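Local coordinates for protein putative alpha-N-acetylgalactosaminidase (Bacillus halodurans C-125, PDB 3CC1) that is a putative alpha-N-acetylgalactosaminidase, an enzyme that probably hydrolyses terminal alpha-linked N-acetylgalactosamine from glycans, at residues Arg295-Lys298 with Asp299-Leu302; Asp246-Leu249 with Leu250-Phe254. One frame throughout, in Å; residues are numbered along the deposited sequence. Where two conformers were deposited one is given.

Contact 1: Arg295-Lys298 with Asp299-Leu302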
loop_
_atom_site.group_PDB
_atom_site.type_symbol
_atom_site.label_atom_id
_atom_site.label_comp_id
_atom_site.label_asym_id
_atom_site.label_seq_id
_atom_site.Cartn_x
_atom_site.Cartn_y
_atom_site.Cartn_z
ATOM N N ARG A 295 22.383 -16.227 4.848
ATOM C CA ARG A 295 21.190 -16.933 4.438
ATOM C C ARG A 295 20.798 -16.555 3.010
ATOM O O ARG A 295 19.974 -17.217 2.425
ATOM C CB ARG A 295 20.020 -16.649 5.386
ATOM C CG ARG A 295 20.209 -17.230 6.771
ATOM C CD ARG A 295 19.289 -16.552 7.758
ATOM N NE ARG A 295 17.974 -17.177 7.745
ATOM C CZ ARG A 295 16.885 -16.651 7.178
ATOM N NH1 ARG A 295 16.874 -15.459 6.567
ATOM N NH2 ARG A 295 15.765 -17.345 7.230
ATOM N N PHE A 296 21.411 -15.514 2.452
ATOM C CA PHE A 296 21.079 -15.082 1.092
ATOM C C PHE A 296 21.607 -16.114 0.096
ATOM O O PHE A 296 22.745 -16.592 0.217
ATOM C CB PHE A 296 21.677 -13.756 0.740
ATOM C CG PHE A 296 20.922 -12.558 1.267
ATOM C CD1 PHE A 296 19.560 -12.515 1.271
ATOM C CD2 PHE A 296 21.610 -11.422 1.629
ATOM C CE1 PHE A 296 18.880 -11.356 1.712
ATOM C CE2 PHE A 296 20.948 -10.281 2.074
ATOM C CZ PHE A 296 19.581 -10.261 2.110
ATOM N N THR A 297 20.771 -16.458 -0.886
ATOM C CA THR A 297 21.229 -17.320 -1.951
ATOM C C THR A 297 22.206 -16.489 -2.769
ATOM O O THR A 297 22.293 -15.253 -2.621
ATOM C CB THR A 297 20.093 -17.781 -2.866
ATOM O OG1 THR A 297 19.535 -16.621 -3.511
ATOM C CG2 THR A 297 19.007 -18.608 -2.090
ATOM N N LYS A 298 22.937 -17.155 -3.647
ATOM C CA LYS A 298 23.860 -16.437 -4.532
ATOM C C LYS A 298 23.144 -15.407 -5.399
ATOM O O LYS A 298 23.628 -14.294 -5.586
ATOM C CB LYS A 298 24.612 -17.417 -5.418
ATOM C CG LYS A 298 25.702 -18.171 -4.664
ATOM C CD LYS A 298 26.426 -19.159 -5.551
ATOM C CE LYS A 298 27.576 -19.779 -4.758
ATOM N NZ LYS A 298 28.323 -20.679 -5.685
ATOM N N ASP A 299 21.974 -15.768 -5.917
ATOM C CA ASP A 299 21.191 -14.830 -6.702
ATOM C C ASP A 299 20.843 -13.565 -5.871
ATOM O O ASP A 299 20.892 -12.407 -6.357
ATOM C CB ASP A 299 19.915 -15.454 -7.236
ATOM C CG ASP A 299 20.129 -16.339 -8.460
ATOM O OD1 ASP A 299 21.251 -16.301 -9.049
ATOM O OD2 ASP A 299 19.149 -17.059 -8.811
ATOM N N GLU A 300 20.426 -13.797 -4.634
ATOM C CA GLU A 300 20.081 -12.707 -3.731
ATOM C C GLU A 300 21.242 -11.822 -3.384
ATOM O O GLU A 300 21.078 -10.625 -3.251
ATOM C CB GLU A 300 19.432 -13.267 -2.447
ATOM C CG GLU A 300 18.035 -13.798 -2.723
ATOM C CD GLU A 300 17.475 -14.637 -1.557
ATOM O OE1 GLU A 300 18.253 -15.047 -0.682
ATOM O OE2 GLU A 300 16.246 -14.907 -1.559
ATOM N N GLN A 301 22.409 -12.423 -3.168
ATOM C CA GLN A 301 23.628 -11.687 -2.860
ATOM C C GLN A 301 23.979 -10.717 -4.026
ATOM O O GLN A 301 24.270 -9.536 -3.808
ATOM C CB GLN A 301 24.795 -12.657 -2.591
ATOM C CG GLN A 301 24.636 -13.541 -1.306
ATOM C CD GLN A 301 25.737 -14.555 -1.154
ATOM O OE1 GLN A 301 26.919 -14.232 -1.361
ATOM N NE2 GLN A 301 25.371 -15.803 -0.793
ATOM N N LEU A 302 23.921 -11.216 -5.257
ATOM C CA LEU A 302 24.167 -10.367 -6.444
ATOM C C LEU A 302 23.100 -9.293 -6.608
ATOM O O LEU A 302 23.400 -8.184 -6.960
ATOM C CB LEU A 302 24.220 -11.196 -7.719
ATOM C CG LEU A 302 25.400 -12.157 -7.814
ATOM C CD1 LEU A 302 25.199 -13.091 -8.986
ATOM C CD2 LEU A 302 26.713 -11.443 -7.961
HETATM O O HOH W 1 17.323 -16.236 1.448
#

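Contact 2: Asp246-Leu249 with Leu250-Phe254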
loop_
_atom_site.group_PDB
_atom_site.type_symbol
_atom_site.label_atom_id
_atom_site.label_comp_id
_atom_site.label_asym_id
_atom_site.label_seq_id
_atom_site.Cartn_x
_atom_site.Cartn_y
_atom_site.Cartn_z
ATOM N N ASP A 246 17.914 -11.516 5.182
ATOM C CA ASP A 246 16.561 -12.037 5.009
ATOM C C ASP A 246 15.925 -11.391 3.811
ATOM O O ASP A 246 15.998 -10.177 3.632
ATOM C CB ASP A 246 15.685 -11.801 6.236
ATOM C CG ASP A 246 14.340 -12.533 6.136
ATOM O OD1 ASP A 246 13.374 -11.934 5.590
ATOM O OD2 ASP A 246 14.242 -13.691 6.631
ATOM N N TRP A 247 15.339 -12.216 2.962
ATOM C CA TRP A 247 14.767 -11.704 1.716
ATOM C C TRP A 247 13.723 -10.627 1.960
ATOM O O TRP A 247 13.594 -9.690 1.183
ATOM C CB TRP A 247 14.157 -12.815 0.867
ATOM C CG TRP A 247 13.436 -12.278 -0.327
ATOM C CD1 TRP A 247 12.109 -12.306 -0.550
ATOM C CD2 TRP A 247 14.023 -11.604 -1.455
ATOM N NE1 TRP A 247 11.822 -11.713 -1.758
ATOM C CE2 TRP A 247 12.974 -11.249 -2.323
ATOM C CE3 TRP A 247 15.318 -11.261 -1.803
ATOM C CZ2 TRP A 247 13.187 -10.589 -3.536
ATOM C CZ3 TRP A 247 15.525 -10.598 -3.028
ATOM C CH2 TRP A 247 14.471 -10.270 -3.858
ATOM N N SER A 248 12.955 -10.739 3.035
ATOM C CA SER A 248 11.903 -9.772 3.245
ATOM C C SER A 248 12.473 -8.357 3.406
ATOM O O SER A 248 11.888 -7.376 2.922
ATOM C CB SER A 248 11.027 -10.123 4.461
ATOM O OG SER A 248 11.800 -9.943 5.635
ATOM N N LEU A 249 13.641 -8.248 4.018
ATOM C CA LEU A 249 14.303 -6.937 4.140
ATOM C C LEU A 249 14.893 -6.453 2.809
ATOM O O LEU A 249 14.873 -5.251 2.486
ATOM C CB LEU A 249 15.373 -6.999 5.216
ATOM C CG LEU A 249 14.858 -7.410 6.620
ATOM C CD1 LEU A 249 16.063 -7.689 7.508
ATOM C CD2 LEU A 249 14.003 -6.292 7.155
ATOM N N LEU A 250 15.483 -7.372 2.052
ATOM C CA LEU A 250 16.046 -6.981 0.736
ATOM C C LEU A 250 14.923 -6.534 -0.201
ATOM O O LEU A 250 14.985 -5.462 -0.836
ATOM C CB LEU A 250 16.875 -8.137 0.141
ATOM C CG LEU A 250 17.594 -7.909 -1.173
ATOM C CD1 LEU A 250 18.351 -6.556 -1.263
ATOM C CD2 LEU A 250 18.543 -9.134 -1.468
ATOM N N TYR A 251 13.867 -7.328 -0.255
ATOM C CA TYR A 251 12.697 -6.976 -1.040
ATOM C C TYR A 251 12.222 -5.568 -0.681
ATOM O O TYR A 251 11.981 -4.758 -1.561
ATOM C CB TYR A 251 11.538 -7.934 -0.799
ATOM C CG TYR A 251 10.298 -7.585 -1.563
ATOM C CD1 TYR A 251 10.113 -8.048 -2.839
ATOM C CD2 TYR A 251 9.302 -6.816 -0.999
ATOM C CE1 TYR A 251 8.977 -7.743 -3.557
ATOM C CE2 TYR A 251 8.154 -6.520 -1.681
ATOM C CZ TYR A 251 7.993 -6.980 -2.982
ATOM O OH TYR A 251 6.861 -6.703 -3.740
ATOM N N GLN A 252 12.064 -5.292 0.604
ATOM C CA GLN A 252 11.535 -3.982 1.019
ATOM C C GLN A 252 12.462 -2.836 0.709
ATOM O O GLN A 252 12.006 -1.719 0.451
ATOM C CB GLN A 252 11.171 -3.955 2.496
ATOM C CG GLN A 252 10.051 -4.900 2.898
ATOM C CD GLN A 252 9.884 -4.910 4.400
ATOM O OE1 GLN A 252 9.308 -3.989 4.957
ATOM N NE2 GLN A 252 10.397 -5.935 5.060
HETATM N N MSE A 253 13.764 -3.117 0.684
HETATM C CA MSE A 253 14.777 -2.079 0.392
HETATM C C MSE A 253 14.537 -1.455 -0.974
HETATM O O MSE A 253 14.791 -0.275 -1.157
HETATM C CB MSE A 253 16.221 -2.604 0.561
HETATM C CG MSE A 253 17.280 -1.479 0.788
HETATM SE SE MSE A 253 16.914 -0.395 2.348
HETATM C CE MSE A 253 16.715 -1.780 3.577
ATOM N N PHE A 254 14.034 -2.241 -1.927
ATOM C CA PHE A 254 13.801 -1.740 -3.280
ATOM C C PHE A 254 12.804 -0.614 -3.264
ATOM O O PHE A 254 13.070 0.456 -3.820
ATOM C CB PHE A 254 13.436 -2.857 -4.289
ATOM C CG PHE A 254 14.623 -3.649 -4.736
ATOM C CD1 PHE A 254 15.110 -4.696 -3.958
ATOM C CD2 PHE A 254 15.294 -3.330 -5.908
ATOM C CE1 PHE A 254 16.235 -5.395 -4.347
ATOM C CE2 PHE A 254 16.395 -4.011 -6.311
ATOM C CZ PHE A 254 16.878 -5.065 -5.548
#

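Contact 1: Arg295-Lys298 with Asp299-Leu302
Thr297 and Glu300 form a capping box at the start of helix 298-310, each side chain taking the backbone N-H of the other. Thr297 is the N-cap: a chi1 of 63° sets OG1 between its backbone N and carbonyl carbon, turned to the opening turn, where it accepts from Glu300 N at 3.2 Å. The return bond runs from Thr297 N to Glu300 OE1 (2.9 Å), reaching the carboxylate from above its plane. OE1 has a second donor, a water 2.6 Å away that also donates to Arg295 O at 3.0 Å, so the loop carbonyl and the helix carboxylate share one bridge. The same OE1 sits at the edge of the Phe296 ring, 3.5 Å from CD1, with ring and carboxylate planes 78° apart. Glu300 OE2 is taken up by His422 ND1, which leaves both carboxylate oxygens occupied. Gln301, next in the first turn, ties the helix back to the loop. Its extended chain brings NE2 within 2.9 Å of Phe296 O; the oxygen lies in the amide plane, yet the donor stands 47° out of the carbonyl plane. The other end of that amide, OE1, accepts from Trp327 NE1, so the flip of the group is fixed from two sides. Regular helical bonding has begun by this point, with Gln301 N on Thr297 O and Leu302 N on Lys298 O, while Asp299 OD2 pairs with Lys420 in a salt bridge. Beside these polar links, Gln301 CG packs on Phe296 CB at 3.6 Å.

Contact 2: Asp246-Leu249 with Leu250-Phe254
Trp247 presents one indole face to Tyr251 one turn on: Tyr251 CB stands over the five-membered ring in a CH-pi contact, 4.2 Å from its centroid. The two aromatic rings themselves meet obliquely, their planes at 59°, with Trp247 CZ2 at the edge of the phenol ring, 4.0 Å from Tyr251 CD1. At the six-membered end of the indole, Leu250 CD2 approaches CZ3 to 3.7 Å, and His422 stacks on the tryptophan as well. The Phe254 ring turns an edge to Tyr251 O. Trp247 CG lies opposite the backbone N (chi1 173°), which carries the indole along the helix, against the side chains of Leu250 and Tyr251. Replacing the indole with the methyl group of an alanine would probably open a gap beside Tyr251 CB and Leu250 CD2 and leave His422 without the ring it stacks on. The Gln252 amide bends back on its own helix: NE2 reaches Ser248 O at 3.0 Å, an oxygen lying in the amide plane, although the donor stands 67° out of the carbonyl plane. Gln252 N reaches that oxygen at 3.1 Å from the other face, so Ser248 O is gripped twice. Tyr251 N to Trp247 O is a straight helical bond of 2.8 Å, and Tyr251 OH is hydrogen-bonded to Asp355 OD1. Ahead of the helix, Asp246 is modelled in two conformers; in one of them OD1 accepts from Ser248 N at 2.9 Å and from Ser248 OG, arriving from opposite faces of the carboxylate, a grip less certain than the backbone bonds. This is an aspartate N-cap opening helix 247-262, whose first turns carry aromatic side chains from the alpha-galactosidase-type TIM-barrel domain to the C-terminal beta sandwich.

How the contacts relate
Contact 2 precedes contact 1 along the chain; each opens a helix, and the two lie side by side, centres about 12 Å apart. In one of the two Asp246 conformers, and so less certainly, Arg295 NH1 forms a salt bridge with Asp246 OD2 (3.2 Å); the same NH1 donates to Asp245 O. Leu250 CD2 packs on Glu300 O at 3.4 Å, and Glu300 OE2 lies 3.8 Å from Trp247 CE3. His422 serves both contacts, hydrogen-bonded to Glu300 and stacked on Trp247. The beta sandwich reached through it also supplies most of the polyethylene glycol pocket, Tyr369 and Phe398 among its residues. A glycerol, probably from the crystallisation liquor, lies about 4 Å from the Leu302 side chain.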